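Local coordinates for protein ribulose-1,5-bisphosphate carboxylase/oxygenase large subunit (Rhodopseudomonas palustris, PDB 3QFW) that is a Rubisco-like protein that probably binds magnesium and may act as a ribulose-bisphosphate carboxylase, though its own reaction is not firmly established, at residues 178-181 with 182-186; 214-217 with 218-222; 265-268 with 269-273; 300-303 with 304-308. All coordinates share one frame; numbering follows the deposited sequence.

Contact 1: 178-181 with 182-186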
loop_
_atom_site.group_PDB
_atom_site.type_symbol
_atom_site.label_atom_id
_atom_site.label_comp_id
_atom_site.label_asym_id
_atom_site.label_seq_id
_atom_site.Cartn_x
_atom_site.Cartn_y
_atom_site.Cartn_z
ATOM N N ALA B 178 0.408 8.724 -22.960
ATOM C CA ALA B 178 1.030 8.573 -24.279
ATOM C C ALA B 178 1.462 9.921 -24.855
ATOM O O ALA B 178 2.622 10.106 -25.228
ATOM C CB ALA B 178 0.100 7.844 -25.234
ATOM N N GLU B 179 0.528 10.865 -24.905
ATOM C CA GLU B 179 0.808 12.205 -25.405
ATOM C C GLU B 179 1.912 12.917 -24.618
ATOM O O GLU B 179 2.776 13.568 -25.205
ATOM C CB GLU B 179 -0.465 13.057 -25.401
ATOM C CG GLU B 179 -1.441 12.732 -26.524
ATOM C CD GLU B 179 -2.349 11.554 -26.213
ATOM O OE1 GLU B 179 -2.105 10.840 -25.213
ATOM O OE2 GLU B 179 -3.324 11.347 -26.968
ATOM N N ARG B 180 1.882 12.799 -23.293
ATOM C CA ARG B 180 2.886 13.455 -22.443
ATOM C C ARG B 180 4.295 12.892 -22.650
ATOM O O ARG B 180 5.276 13.646 -22.764
ATOM C CB ARG B 180 2.495 13.343 -20.966
ATOM C CG ARG B 180 3.545 13.858 -20.001
ATOM C CD ARG B 180 3.040 13.877 -18.562
ATOM N NE ARG B 180 3.092 12.573 -17.898
ATOM C CZ ARG B 180 2.035 11.795 -17.687
ATOM N NH1 ARG B 180 0.835 12.176 -18.110
ATOM N NH2 ARG B 180 2.173 10.632 -17.060
ATOM N N ALA B 181 4.401 11.569 -22.678
ATOM C CA ALA B 181 5.700 10.927 -22.843
ATOM C C ALA B 181 6.321 11.345 -24.171
ATOM O O ALA B 181 7.526 11.585 -24.261
ATOM C CB ALA B 181 5.562 9.416 -22.762
ATOM N N ALA B 182 5.492 11.444 -25.204
ATOM C CA ALA B 182 5.985 11.826 -26.523
ATOM C C ALA B 182 6.491 13.263 -26.512
ATOM O O ALA B 182 7.657 13.524 -26.805
ATOM C CB ALA B 182 4.908 11.641 -27.576
ATOM N N ALA B 183 5.607 14.188 -26.157
ATOM C CA ALA B 183 5.941 15.609 -26.120
ATOM C C ALA B 183 7.166 15.897 -25.255
ATOM O O ALA B 183 8.033 16.686 -25.639
ATOM C CB ALA B 183 4.735 16.425 -25.637
ATOM N N VAL B 184 7.238 15.262 -24.088
ATOM C CA VAL B 184 8.339 15.519 -23.163
ATOM C C VAL B 184 9.633 14.848 -23.606
ATOM O O VAL B 184 10.698 15.476 -23.629
ATOM C CB VAL B 184 8.007 15.064 -21.728
ATOM C CG1 VAL B 184 9.259 15.155 -20.855
ATOM C CG2 VAL B 184 6.882 15.916 -21.159
ATOM N N GLY B 185 9.540 13.568 -23.948
ATOM C CA GLY B 185 10.704 12.812 -24.375
ATOM C C GLY B 185 11.365 13.457 -25.575
ATOM O O GLY B 185 12.588 13.538 -25.649
ATOM N N LYS B 186 10.542 13.908 -26.520
ATOM C CA LYS B 186 11.019 14.638 -27.691
ATOM C C LYS B 186 11.779 15.883 -27.270
ATOM O O LYS B 186 12.866 16.157 -27.775
ATOM C CB LYS B 186 9.836 15.047 -28.570
ATOM C CG LYS B 186 10.196 15.910 -29.771
ATOM C CD LYS B 186 10.589 15.059 -30.971
ATOM C CE LYS B 186 10.653 15.891 -32.245
ATOM N NZ LYS B 186 10.847 15.034 -33.450
#
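Arg180 and Val184 carry the side-chain part of the contact along this stretch of helix, and backbone bonds between neighbouring turns carry the rest. Four i to i+4 hydrogen bonds run along the helix. The straightest joins Ala183 N to Glu179 O, with an N-H...O angle of 171°. The shortest joins Gly185 N to Ala181 O at 2.8 Å. Ala182 N bonds Ala178 O, and Val184 N bonds Arg180 O.

The apolar touch is slight. CG of Arg180 meets CG2 of Val184 at 4.1 Å, the two side chains lying alongside and pointing the same way. CG2 of Val184 stands beside its own backbone N, and this brings it to 3.2 Å from Arg180 O. The methyl of Ala183 rests 3.5 Å from Glu179 O.

A bend at chi3 (80°) takes the guanidinium of Arg180 to partners outside the two segments. Its NE forms a salt bridge with Asp165 and its NH2 bonds the carbonyl of Ala170.

Helix 177-195 links strands 162-165 and 200-202 in a beta-alpha-beta unit. Ala183 and Val184 pack on helix 145-157, Ala181 on helix 209-222, and Arg180 and Val184 on Tyr201 of strand 200-202.

Contact 2: 214-217 with 218-222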
loop_
_atom_site.group_PDB
_atom_site.type_symbol
_atom_site.label_atom_id
_atom_site.label_comp_id
_atom_site.label_asym_id
_atom_site.label_seq_id
_atom_site.Cartn_x
_atom_site.Cartn_y
_atom_site.Cartn_z
ATOM N N ARG B 214 1.521 -1.305 -20.540
ATOM C CA ARG B 214 1.174 -0.513 -21.717
ATOM C C ARG B 214 1.974 0.778 -21.727
ATOM O O ARG B 214 2.525 1.180 -22.753
ATOM C CB ARG B 214 -0.322 -0.182 -21.724
ATOM C CG ARG B 214 -0.776 0.696 -22.893
ATOM C CD ARG B 214 -2.285 0.959 -22.824
ATOM N NE ARG B 214 -3.037 -0.278 -22.620
ATOM C CZ ARG B 214 -3.889 -0.796 -23.501
ATOM N NH1 ARG B 214 -4.119 -0.177 -24.652
ATOM N NH2 ARG B 214 -4.520 -1.930 -23.226
ATOM N N GLN B 215 2.030 1.430 -20.573
ATOM C CA GLN B 215 2.765 2.679 -20.446
ATOM C C GLN B 215 4.272 2.472 -20.601
ATOM O O GLN B 215 4.972 3.336 -21.136
ATOM C CB GLN B 215 2.409 3.384 -19.137
ATOM C CG GLN B 215 1.024 4.028 -19.198
ATOM C CD GLN B 215 0.419 4.301 -17.838
ATOM O OE1 GLN B 215 1.122 4.548 -16.859
ATOM N NE2 GLN B 215 -0.910 4.248 -17.773
ATOM N N LEU B 216 4.759 1.323 -20.144
ATOM C CA LEU B 216 6.160 0.961 -20.347
ATOM C C LEU B 216 6.411 0.761 -21.835
ATOM O O LEU B 216 7.482 1.095 -22.348
ATOM C CB LEU B 216 6.500 -0.322 -19.587
ATOM C CG LEU B 216 7.957 -0.780 -19.729
ATOM C CD1 LEU B 216 8.874 0.263 -19.140
ATOM C CD2 LEU B 216 8.166 -2.124 -19.061
ATOM N N GLY B 217 5.417 0.207 -22.524
ATOM C CA GLY B 217 5.483 0.059 -23.968
ATOM C C GLY B 217 5.738 1.380 -24.670
ATOM O O GLY B 217 6.584 1.467 -25.562
ATOM N N VAL B 218 5.002 2.413 -24.269
ATOM C CA VAL B 218 5.178 3.746 -24.831
ATOM C C VAL B 218 6.584 4.278 -24.544
ATOM O O VAL B 218 7.252 4.805 -25.431
ATOM C CB VAL B 218 4.129 4.737 -24.281
ATOM C CG1 VAL B 218 4.428 6.161 -24.754
ATOM C CG2 VAL B 218 2.713 4.305 -24.681
ATOM N N ILE B 219 7.027 4.127 -23.299
ATOM C CA ILE B 219 8.353 4.577 -22.898
ATOM C C ILE B 219 9.419 4.004 -23.824
ATOM O O ILE B 219 10.234 4.731 -24.377
ATOM C CB ILE B 219 8.665 4.164 -21.446
ATOM C CG1 ILE B 219 7.755 4.932 -20.497
ATOM C CG2 ILE B 219 10.134 4.423 -21.112
ATOM C CD1 ILE B 219 7.551 6.346 -20.943
ATOM N N ARG B 220 9.385 2.688 -23.996
ATOM C CA ARG B 220 10.345 2.003 -24.843
ATOM C C ARG B 220 10.224 2.449 -26.298
ATOM O O ARG B 220 11.230 2.654 -26.974
ATOM C CB ARG B 220 10.178 0.485 -24.716
ATOM C CG ARG B 220 10.204 -0.008 -23.269
ATOM C CD ARG B 220 10.395 -1.521 -23.166
ATOM N NE ARG B 220 11.780 -1.914 -23.423
ATOM C CZ ARG B 220 12.153 -2.791 -24.352
ATOM N NH1 ARG B 220 11.238 -3.375 -25.116
ATOM N NH2 ARG B 220 13.440 -3.084 -24.521
ATOM N N ASP B 221 8.995 2.603 -26.780
ATOM C CA ASP B 221 8.772 3.031 -28.159
ATOM C C ASP B 221 9.260 4.456 -28.413
ATOM O O ASP B 221 9.694 4.786 -29.518
ATOM C CB ASP B 221 7.297 2.893 -28.540
ATOM C CG ASP B 221 6.845 1.452 -28.584
ATOM O OD1 ASP B 221 7.718 0.565 -28.721
ATOM O OD2 ASP B 221 5.620 1.205 -28.479
ATOM N N GLU B 222 9.189 5.296 -27.387
ATOM C CA GLU B 222 9.602 6.687 -27.506
ATOM C C GLU B 222 11.102 6.871 -27.273
ATOM O O GLU B 222 11.629 7.966 -27.446
ATOM C CB GLU B 222 8.802 7.566 -26.545
ATOM C CG GLU B 222 7.324 7.672 -26.893
ATOM C CD GLU B 222 7.094 8.299 -28.254
ATOM O OE1 GLU B 222 7.953 9.094 -28.698
ATOM O OE2 GLU B 222 6.058 7.996 -28.880
#
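Ile219 lays CG1 against the backbone carbonyl of Gln215, 3.3 Å from its O, on the buried side of this stretch of helix. A chi1 of -68° sets CG1 beside the residue's own N, which points it back at the Gln215 carbonyl. Ile219 N also bonds Gln215 O, at 3.1 Å. Gln215 and Leu216 are buried here too. OE1 of Gln215 is held by the backbone N of Ser206, and Leu216 packs on Leu249. Val218 sets CB 3.5 Å from Gln215 O and its CG2 near Arg214 O.

The stretch belongs to helix 209-222, one of the helices that flank the strands of the TIM-barrel catalytic domain. Val218 and Ile219 both face helix 177-195, where they meet Phe177, and Ile219 also reaches Pro203. Four i to i+4 bonds keep the helix regular; Arg220 N to Leu216 O is the straightest, at 171°.

The outer side is exposed and polar, with few side-chain partners along the helix. Arg214, Arg220 and Asp221 lie here. CG of Arg220 passes 3.1 Å from Leu216 O and 4.3 Å from Leu216 CG, the only side-chain pair to meet across the two segments. Arg220 also packs on Ala247. Asp221 folds its carboxylate back over Gly217, with OD2 3.1 Å from Gly217 O. Both atoms are acceptors, so no bond joins them. The carbonyl O of Gly217 instead takes the N-H of Asp221, N to O 2.9 Å.

Contact 3: 265-268 with 269-273; sequences APLL and LGRLF
The carbonyl O of Pro266 is gripped by two backbone N-H groups. Arg271 N bonds Pro266 O at 3.1 Å, in the carbonyl plane. Gly270 N adds a weak bond of the same length, bent to 126°. The i to i+5 step then repeats. Leu272 N meets Leu267 O at 2.7 Å, nearly along the C=O axis, and Phe273 N bonds Leu268 O.

The leucines pack across this wide turn. CD1 of Leu267 meets CG of Leu272 at 3.9 Å, the two chains crossing obliquely. Leu268 crosses Leu272 at about a right angle, CD1 to CD1. The same CD1 of Leu268 lies 4.0 Å from CE1 of Phe273. CG of Phe273 stands beside its own N (chi1 -85°), which swings the ring back so that the Leu268 carbonyl carbon lies over one face. With an alanine at Phe273, Leu268 CD1 would probably lose its aromatic neighbour and a gap would open toward Pro231 and Met232.

The polar end of Arg271 lies outside the contact, NH1 bonding the carbonyl of Val102. Three successive i to i+5 bonds make a short pi-helical stretch within helix 265-276, which connects strands 250-253 and 280-284 as a beta-alpha-beta unit of the TIM barrel.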
loop_
_atom_site.group_PDB
_atom_site.type_symbol
_atom_site.label_atom_id
_atom_site.label_comp_id
_atom_site.label_asym_id
_atom_site.label_seq_id
_atom_site.Cartn_x
_atom_site.Cartn_y
_atom_site.Cartn_z
ATOM N N ALA B 265 11.194 4.671 7.152
ATOM C CA ALA B 265 11.611 5.100 5.811
ATOM C C ALA B 265 12.932 4.506 5.358
ATOM O O ALA B 265 13.070 4.097 4.203
ATOM C CB ALA B 265 11.646 6.621 5.703
ATOM N N PRO B 266 13.929 4.463 6.246
ATOM C CA PRO B 266 15.177 3.953 5.671
ATOM C C PRO B 266 15.030 2.507 5.204
ATOM O O PRO B 266 15.526 2.147 4.143
ATOM C CB PRO B 266 16.188 4.083 6.825
ATOM C CG PRO B 266 15.638 5.196 7.676
ATOM C CD PRO B 266 14.117 5.027 7.594
ATOM N N LEU B 267 14.320 1.690 5.979
ATOM C CA LEU B 267 14.126 0.300 5.612
ATOM C C LEU B 267 13.315 0.184 4.315
ATOM O O LEU B 267 13.667 -0.592 3.421
ATOM C CB LEU B 267 13.398 -0.431 6.746
ATOM C CG LEU B 267 12.763 -1.763 6.348
ATOM C CD1 LEU B 267 13.830 -2.780 5.966
ATOM C CD2 LEU B 267 11.880 -2.309 7.475
ATOM N N LEU B 268 12.231 0.952 4.224
ATOM C CA LEU B 268 11.307 0.840 3.098
ATOM C C LEU B 268 11.816 1.495 1.811
ATOM O O LEU B 268 11.971 0.830 0.788
ATOM C CB LEU B 268 9.932 1.411 3.471
ATOM C CG LEU B 268 8.848 1.249 2.404
ATOM C CD1 LEU B 268 8.687 -0.213 2.036
ATOM C CD2 LEU B 268 7.518 1.839 2.896
ATOM N N LEU B 269 12.064 2.798 1.868
ATOM C CA LEU B 269 12.485 3.563 0.693
ATOM C C LEU B 269 13.927 3.262 0.301
ATOM O O LEU B 269 14.301 3.343 -0.874
ATOM C CB LEU B 269 12.372 5.055 0.981
ATOM C CG LEU B 269 11.019 5.566 1.472
ATOM C CD1 LEU B 269 11.054 7.082 1.462
ATOM C CD2 LEU B 269 9.888 5.055 0.601
ATOM N N GLY B 270 14.741 2.944 1.298
ATOM C CA GLY B 270 16.129 2.613 1.066
ATOM C C GLY B 270 16.320 1.152 0.721
ATOM O O GLY B 270 16.547 0.804 -0.434
ATOM N N ARG B 271 16.222 0.290 1.728
ATOM C CA ARG B 271 16.608 -1.103 1.561
ATOM C C ARG B 271 15.623 -1.877 0.696
ATOM O O ARG B 271 16.002 -2.466 -0.315
ATOM C CB ARG B 271 16.781 -1.781 2.929
ATOM C CG ARG B 271 16.955 -3.297 2.863
ATOM C CD ARG B 271 17.494 -3.859 4.168
ATOM N NE ARG B 271 18.933 -3.600 4.280
ATOM C CZ ARG B 271 19.698 -4.022 5.279
ATOM N NH1 ARG B 271 19.167 -4.724 6.273
ATOM N NH2 ARG B 271 21.002 -3.754 5.282
ATOM N N LEU B 272 14.351 -1.864 1.081
ATOM C CA LEU B 272 13.373 -2.694 0.392
ATOM C C LEU B 272 13.137 -2.245 -1.045
ATOM O O LEU B 272 13.073 -3.077 -1.946
ATOM C CB LEU B 272 12.061 -2.756 1.173
ATOM C CG LEU B 272 12.151 -3.477 2.527
ATOM C CD1 LEU B 272 10.784 -3.518 3.201
ATOM C CD2 LEU B 272 12.714 -4.892 2.382
ATOM N N PHE B 273 12.974 -0.941 -1.256
ATOM C CA PHE B 273 12.810 -0.419 -2.613
ATOM C C PHE B 273 13.998 -0.837 -3.505
ATOM O O PHE B 273 13.804 -1.329 -4.623
ATOM C CB PHE B 273 12.649 1.107 -2.596
ATOM C CG PHE B 273 11.222 1.586 -2.359
ATOM C CD1 PHE B 273 10.233 0.722 -1.877
ATOM C CD2 PHE B 273 10.877 2.906 -2.608
ATOM C CE1 PHE B 273 8.934 1.183 -1.668
ATOM C CE2 PHE B 273 9.577 3.364 -2.418
ATOM C CZ PHE B 273 8.612 2.505 -1.938
#

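Contact 4: 300-303 with 304-308; sequences LAQA and ARDPF
The guanidinium of Arg305 has the methyl of Ala301 over one face, 3.9 Å above its plane and offset toward the rim. The nearest atom there is NH1. An extended chain from CG to NE carries the group back along the helix; chi1 of -70° sets CG of Arg305 beside its backbone N, 3.2 Å from Ala301 O. The guanidinium is held from elsewhere in the chain: NE bonds the carbonyl of Asp337, and NH2 bonds that of Tyr334 weakly.

Gln302 and Asp306 also bring flat groups, an amide and a carboxylate, with planes 34° apart. They do not stack. The side chains lie alongside, pointing the same way, and the touch is made by OD2 of Asp306, 3.2 Å from CB of Gln302.

This is the C-terminal end of helix 294-305, which joins strands 280-284 and 315-319 in a beta-alpha-beta unit of the barrel. Asp306 is the first residue to leave helical backbone angles. Asp306 N still makes a sound bond to Gln302 O, 2.9 Å long at 161°. Before it the bonding is divided: Arg305 N has two weak bonds, to Ala301 O and Gln302 O. Ala304 N bonds Leu300 O at 3.0 Å and, weakly, Ala301 O.

With an alanine at Asp306 the carboxylate goes, and Gln302 CB would probably lose the neighbour that lies against it at the helix end. Arg274 reaches this end from helix 265-276, its NH1 bonding the carbonyls of Ala303 and Asp306.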
loop_
_atom_site.group_PDB
_atom_site.type_symbol
_atom_site.label_atom_id
_atom_site.label_comp_id
_atom_site.label_asym_id
_atom_site.label_seq_id
_atom_site.Cartn_x
_atom_site.Cartn_y
_atom_site.Cartn_z
ATOM N N LEU B 300 18.644 6.311 5.638
ATOM C CA LEU B 300 18.019 6.041 4.350
ATOM C C LEU B 300 19.054 6.051 3.224
ATOM O O LEU B 300 19.115 5.132 2.402
ATOM C CB LEU B 300 16.909 7.066 4.094
ATOM C CG LEU B 300 16.079 6.939 2.816
ATOM C CD1 LEU B 300 16.081 5.521 2.361
ATOM C CD2 LEU B 300 14.630 7.436 3.030
ATOM N N ALA B 301 19.874 7.098 3.192
ATOM C CA ALA B 301 20.961 7.160 2.221
ATOM C C ALA B 301 21.850 5.914 2.304
ATOM O O ALA B 301 22.188 5.308 1.282
ATOM C CB ALA B 301 21.780 8.440 2.432
ATOM N N GLN B 302 22.220 5.525 3.520
ATOM C CA GLN B 302 23.132 4.393 3.712
ATOM C C GLN B 302 22.483 3.059 3.327
ATOM O O GLN B 302 23.124 2.191 2.736
ATOM C CB GLN B 302 23.636 4.336 5.158
ATOM C CG GLN B 302 24.514 5.522 5.537
ATOM C CD GLN B 302 24.744 5.640 7.035
ATOM O OE1 GLN B 302 24.048 5.019 7.833
ATOM N NE2 GLN B 302 25.723 6.460 7.422
ATOM N N ALA B 303 21.208 2.905 3.655
ATOM C CA ALA B 303 20.497 1.695 3.273
ATOM C C ALA B 303 20.459 1.577 1.746
ATOM O O ALA B 303 20.533 0.480 1.192
ATOM C CB ALA B 303 19.105 1.705 3.853
ATOM N N ALA B 304 20.370 2.714 1.065
ATOM C CA ALA B 304 20.315 2.707 -0.392
ATOM C C ALA B 304 21.674 2.371 -1.023
ATOM O O ALA B 304 21.734 1.695 -2.052
ATOM C CB ALA B 304 19.827 4.039 -0.900
ATOM N N ARG B 305 22.745 2.827 -0.383
ATOM C CA ARG B 305 24.086 2.851 -0.996
ATOM C C ARG B 305 25.034 1.746 -0.564
ATOM O O ARG B 305 25.884 1.301 -1.348
ATOM C CB ARG B 305 24.808 4.123 -0.597
ATOM C CG ARG B 305 24.339 5.423 -1.138
ATOM C CD ARG B 305 25.143 6.456 -0.382
ATOM N NE ARG B 305 24.836 7.825 -0.738
ATOM C CZ ARG B 305 25.029 8.853 0.076
ATOM N NH1 ARG B 305 25.507 8.654 1.301
ATOM N NH2 ARG B 305 24.715 10.072 -0.326
ATOM N N ASP B 306 24.949 1.364 0.705
ATOM C CA ASP B 306 25.984 0.531 1.311
ATOM C C ASP B 306 25.944 -0.922 0.844
ATOM O O ASP B 306 24.956 -1.366 0.252
ATOM C CB ASP B 306 25.922 0.640 2.838
ATOM C CG ASP B 306 26.286 2.033 3.334
ATOM O OD1 ASP B 306 26.804 2.832 2.529
ATOM O OD2 ASP B 306 26.055 2.335 4.521
ATOM N N PRO B 307 27.031 -1.670 1.096
ATOM C CA PRO B 307 27.030 -3.090 0.735
ATOM C C PRO B 307 25.763 -3.784 1.227
ATOM O O PRO B 307 25.336 -3.568 2.360
ATOM C CB PRO B 307 28.258 -3.631 1.467
ATOM C CG PRO B 307 29.199 -2.453 1.496
ATOM C CD PRO B 307 28.292 -1.266 1.742
ATOM N N PHE B 308 25.190 -4.619 0.367
ATOM C CA PHE B 308 23.927 -5.299 0.613
ATOM C C PHE B 308 23.972 -6.524 -0.293
ATOM O O PHE B 308 23.662 -6.444 -1.482
ATOM C CB PHE B 308 22.781 -4.349 0.235
ATOM C CG PHE B 308 21.402 -4.870 0.561
ATOM C CD1 PHE B 308 21.130 -5.483 1.779
ATOM C CD2 PHE B 308 20.364 -4.703 -0.345
ATOM C CE1 PHE B 308 19.844 -5.942 2.072
ATOM C CE2 PHE B 308 19.073 -5.166 -0.046
ATOM C CZ PHE B 308 18.831 -5.779 1.161
#

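In the fold
All four are local contacts along helices of the catalytic domain, the last running into the loop, and they form two touching pairs. Contacts 1 and 2 lie out from the chain's centre on neighbouring helices, their centres about 10 Å apart. Ala181 CB meets Val218 CG1 there at 4.0 Å, while both also carry exposed charged residues. Contacts 3 and 4 lie nearer the chain's centre, their own centres about 9 Å apart, with Leu300 against Gly270 and Phe308 against Arg271. Contact 3 is the most buried and relies on leucines and a phenylalanine. Contact 4 is partly buried and more polar. Contacts 1 and 2 keep regular i to i+4 bonding; contact 3 widens, and contact 4 has weaker, divided bonds as its helix ends.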